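Local atomic coordinates of Non-atp dependent l-selective hydantoinase (Arthrobacter aurescens, PDB entry 1GKR), a protein that hydrolyses 5-substituted hydantoins, aryl more readily than alkyl derivatives, in a two-zinc active site, with an enantioselectivity that depends on the substrate. Residues L132-R136 and E168-I173. Sequence-based numbering, arbitrary orientation.
Sequences LPEIR and EIFQEI
L132 reaches over to helix 163-176 and sets its forked end among E168, I169 and E172. A chi1 of -159° swings CG to the far side of the backbone N, and the fork extends to the neighbouring helix: CD2 meets CB of E168 at 3.9 Å, while CD1 lies 3.8 Å from CG of E172 and also touches I169. Leucine suits this place because its two methyls can cover the aliphatic parts of both glutamates; the E168 carboxylate makes a weak hydrogen bond to Q196 of a second subunit. Cut back to an alanine, this position would probably leave the methylenes of E168 and E172 without apolar cover and open a gap between the helices.

The firmer, buried side belongs to the isoleucines. I135 meets I169 through CD1 and CG2, 4.1 Å apart, and its other branch, CG2, lies against CD1 of I173; branched, wholly apolar chains fill such an interior without polar atoms to satisfy. I169 and I173 also rest on I180 of strand 179-182.

On the looser side, exposed R136 lays its CG 3.7 Å from OE1 of E172, but NE stays 5.1 Å from that oxygen, and its guanidinium forms a salt bridge with D140 instead. The two segments run nearly parallel, 17° apart with axes 10.1 Å from each other, as neighbouring helices commonly do in the outer layer of the TIM-barrel fold of metal-dependent amidohydrolases.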
ATOM      1  N   LEU A 132       9.048  -7.915  35.077  1.00 21.69           N
ATOM      2  CA  LEU A 132       7.688  -7.516  34.736  1.00 23.97           C
ATOM      3  C   LEU A 132       6.863  -6.869  35.858  1.00 25.63           C
ATOM      4  O   LEU A 132       6.265  -5.812  35.669  1.00 27.57           O
ATOM      5  CB  LEU A 132       6.941  -8.715  34.153  1.00 21.02           C
ATOM      6  CG  LEU A 132       5.726  -8.372  33.302  1.00 18.97           C
ATOM      7  CD1 LEU A 132       6.083  -7.308  32.293  1.00 20.57           C
ATOM      8  CD2 LEU A 132       5.266  -9.618  32.583  1.00 21.81           C
ATOM      9  N   PRO A 133       6.821  -7.487  37.043  1.00 27.56           N
ATOM     10  CA  PRO A 133       6.040  -6.901  38.141  1.00 26.51           C
ATOM     11  C   PRO A 133       6.555  -5.590  38.720  1.00 25.71           C
ATOM     12  O   PRO A 133       5.814  -4.891  39.409  1.00 26.41           O
ATOM     13  CB  PRO A 133       6.009  -8.019  39.176  1.00 26.05           C
ATOM     14  CG  PRO A 133       7.287  -8.749  38.917  1.00 28.64           C
ATOM     15  CD  PRO A 133       7.338  -8.814  37.415  1.00 26.87           C
ATOM     16  N   GLU A 134       7.811  -5.253  38.453  1.00 24.12           N
ATOM     17  CA  GLU A 134       8.364  -4.002  38.968  1.00 24.92           C
ATOM     18  C   GLU A 134       7.817  -2.802  38.193  1.00 25.35           C
ATOM     19  O   GLU A 134       7.769  -1.681  38.711  1.00 26.13           O
ATOM     20  CB  GLU A 134       9.892  -3.996  38.867  1.00 26.15           C
ATOM     21  CG  GLU A 134      10.589  -4.947  39.804  1.00 27.66           C
ATOM     22  CD  GLU A 134      10.227  -4.709  41.259  1.00 30.46           C
ATOM     23  OE1 GLU A 134      10.403  -3.571  41.761  1.00 32.09           O
ATOM     24  OE2 GLU A 134       9.769  -5.672  41.903  1.00 30.00           O
ATOM     25  N   ILE A 135       7.417  -3.040  36.948  1.00 23.57           N
ATOM     26  CA  ILE A 135       6.897  -1.979  36.098  1.00 22.59           C
ATOM     27  C   ILE A 135       5.711  -1.258  36.713  1.00 24.72           C
ATOM     28  O   ILE A 135       5.680  -0.031  36.757  1.00 26.40           O
ATOM     29  CB  ILE A 135       6.511  -2.528  34.722  1.00 20.12           C
ATOM     30  CG1 ILE A 135       7.792  -2.825  33.939  1.00 17.66           C
ATOM     31  CG2 ILE A 135       5.621  -1.528  33.981  1.00 17.10           C
ATOM     32  CD1 ILE A 135       7.584  -3.587  32.677  1.00 16.58           C
ATOM     33  N   ARG A 136       4.737  -2.021  37.185  1.00 25.37           N
ATOM     34  CA  ARG A 136       3.561  -1.446  37.815  1.00 27.02           C
ATOM     35  C   ARG A 136       3.997  -0.586  39.001  1.00 25.92           C
ATOM     36  O   ARG A 136       3.460   0.498  39.232  1.00 23.23           O
ATOM     37  CB  ARG A 136       2.666  -2.576  38.301  1.00 34.50           C
ATOM     38  CG  ARG A 136       1.255  -2.514  37.807  1.00 42.76           C
ATOM     39  CD  ARG A 136       0.515  -1.387  38.467  1.00 50.73           C
ATOM     40  NE  ARG A 136      -0.798  -1.230  37.859  1.00 61.54           N
ATOM     41  CZ  ARG A 136      -1.605  -0.196  38.070  1.00 65.27           C
ATOM     42  NH1 ARG A 136      -1.237   0.790  38.888  1.00 64.05           N
ATOM     43  NH2 ARG A 136      -2.776  -0.143  37.443  1.00 68.60           N
ATOM     44  N   GLU A 168       5.048  -9.057  26.451  1.00 15.78           N
ATOM     45  CA  GLU A 168       4.442  -8.996  27.783  1.00 18.72           C
ATOM     46  C   GLU A 168       4.610  -7.603  28.373  1.00 18.79           C
ATOM     47  O   GLU A 168       3.735  -7.106  29.088  1.00 20.32           O
ATOM     48  CB  GLU A 168       5.067 -10.032  28.716  1.00 20.06           C
ATOM     49  CG  GLU A 168       4.803 -11.456  28.286  1.00 26.53           C
ATOM     50  CD  GLU A 168       5.227 -12.471  29.327  1.00 31.41           C
ATOM     51  OE1 GLU A 168       6.388 -12.396  29.812  1.00 30.52           O
ATOM     52  OE2 GLU A 168       4.391 -13.348  29.647  1.00 33.52           O
ATOM     53  N   ILE A 169       5.743  -6.973  28.070  1.00 17.34           N
ATOM     54  CA  ILE A 169       6.012  -5.635  28.562  1.00 13.17           C
ATOM     55  C   ILE A 169       5.027  -4.677  27.911  1.00 11.88           C
ATOM     56  O   ILE A 169       4.480  -3.810  28.581  1.00  8.80           O
ATOM     57  CB  ILE A 169       7.454  -5.219  28.249  1.00 14.18           C
ATOM     58  CG1 ILE A 169       8.409  -6.091  29.060  1.00 12.44           C
ATOM     59  CG2 ILE A 169       7.663  -3.734  28.545  1.00 11.12           C
ATOM     60  CD1 ILE A 169       9.886  -5.813  28.791  1.00 16.17           C
ATOM     61  N   PHE A 170       4.788  -4.848  26.609  1.00 12.27           N
ATOM     62  CA  PHE A 170       3.846  -3.998  25.884  1.00 12.79           C
ATOM     63  C   PHE A 170       2.474  -4.083  26.536  1.00 16.89           C
ATOM     64  O   PHE A 170       1.805  -3.060  26.726  1.00 17.21           O
ATOM     65  CB  PHE A 170       3.729  -4.434  24.429  1.00 15.37           C
ATOM     66  CG  PHE A 170       4.787  -3.854  23.519  1.00 14.43           C
ATOM     67  CD1 PHE A 170       5.935  -3.263  24.033  1.00 16.22           C
ATOM     68  CD2 PHE A 170       4.645  -3.941  22.140  1.00 11.62           C
ATOM     69  CE1 PHE A 170       6.925  -2.772  23.180  1.00 14.79           C
ATOM     70  CE2 PHE A 170       5.625  -3.454  21.287  1.00 12.43           C
ATOM     71  CZ  PHE A 170       6.769  -2.868  21.811  1.00 13.86           C
ATOM     72  N   GLN A 171       2.047  -5.293  26.887  1.00 16.70           N
ATOM     73  CA  GLN A 171       0.750  -5.440  27.534  1.00 16.00           C
ATOM     74  C   GLN A 171       0.715  -4.743  28.883  1.00 16.18           C
ATOM     75  O   GLN A 171      -0.266  -4.070  29.193  1.00 19.77           O
ATOM     76  CB  GLN A 171       0.393  -6.901  27.714  1.00 16.33           C
ATOM     77  CG  GLN A 171       0.297  -7.649  26.420  1.00 23.30           C
ATOM     78  CD  GLN A 171      -0.053  -9.101  26.632  1.00 29.61           C
ATOM     79  OE1 GLN A 171       0.536  -9.784  27.484  1.00 33.26           O
ATOM     80  NE2 GLN A 171      -1.010  -9.592  25.855  1.00 34.12           N
ATOM     81  N   GLU A 172       1.755  -4.890  29.699  1.00 14.24           N
ATOM     82  CA  GLU A 172       1.730  -4.203  30.988  1.00 16.69           C
ATOM     83  C   GLU A 172       1.650  -2.696  30.774  1.00 16.89           C
ATOM     84  O   GLU A 172       0.834  -2.025  31.402  1.00 17.20           O
ATOM     85  CB  GLU A 172       2.964  -4.521  31.833  1.00 19.79           C
ATOM     86  CG  GLU A 172       2.756  -5.607  32.886  1.00 30.33           C
ATOM     87  CD  GLU A 172       1.644  -5.286  33.884  1.00 33.83           C
ATOM     88  OE1 GLU A 172       1.696  -4.221  34.537  1.00 35.68           O
ATOM     89  OE2 GLU A 172       0.717  -6.113  34.017  1.00 37.47           O
ATOM     90  N   ILE A 173       2.495  -2.171  29.887  1.00 16.06           N
ATOM     91  CA  ILE A 173       2.519  -0.742  29.593  1.00 15.97           C
ATOM     92  C   ILE A 173       1.151  -0.229  29.163  1.00 16.69           C
ATOM     93  O   ILE A 173       0.731   0.860  29.570  1.00 17.41           O
ATOM     94  CB  ILE A 173       3.529  -0.405  28.474  1.00 15.94           C
ATOM     95  CG1 ILE A 173       4.950  -0.721  28.936  1.00 16.41           C
ATOM     96  CG2 ILE A 173       3.424   1.058  28.112  1.00 11.08           C
ATOM     97  CD1 ILE A 173       5.362   0.029  30.191  1.00 17.51           C
TER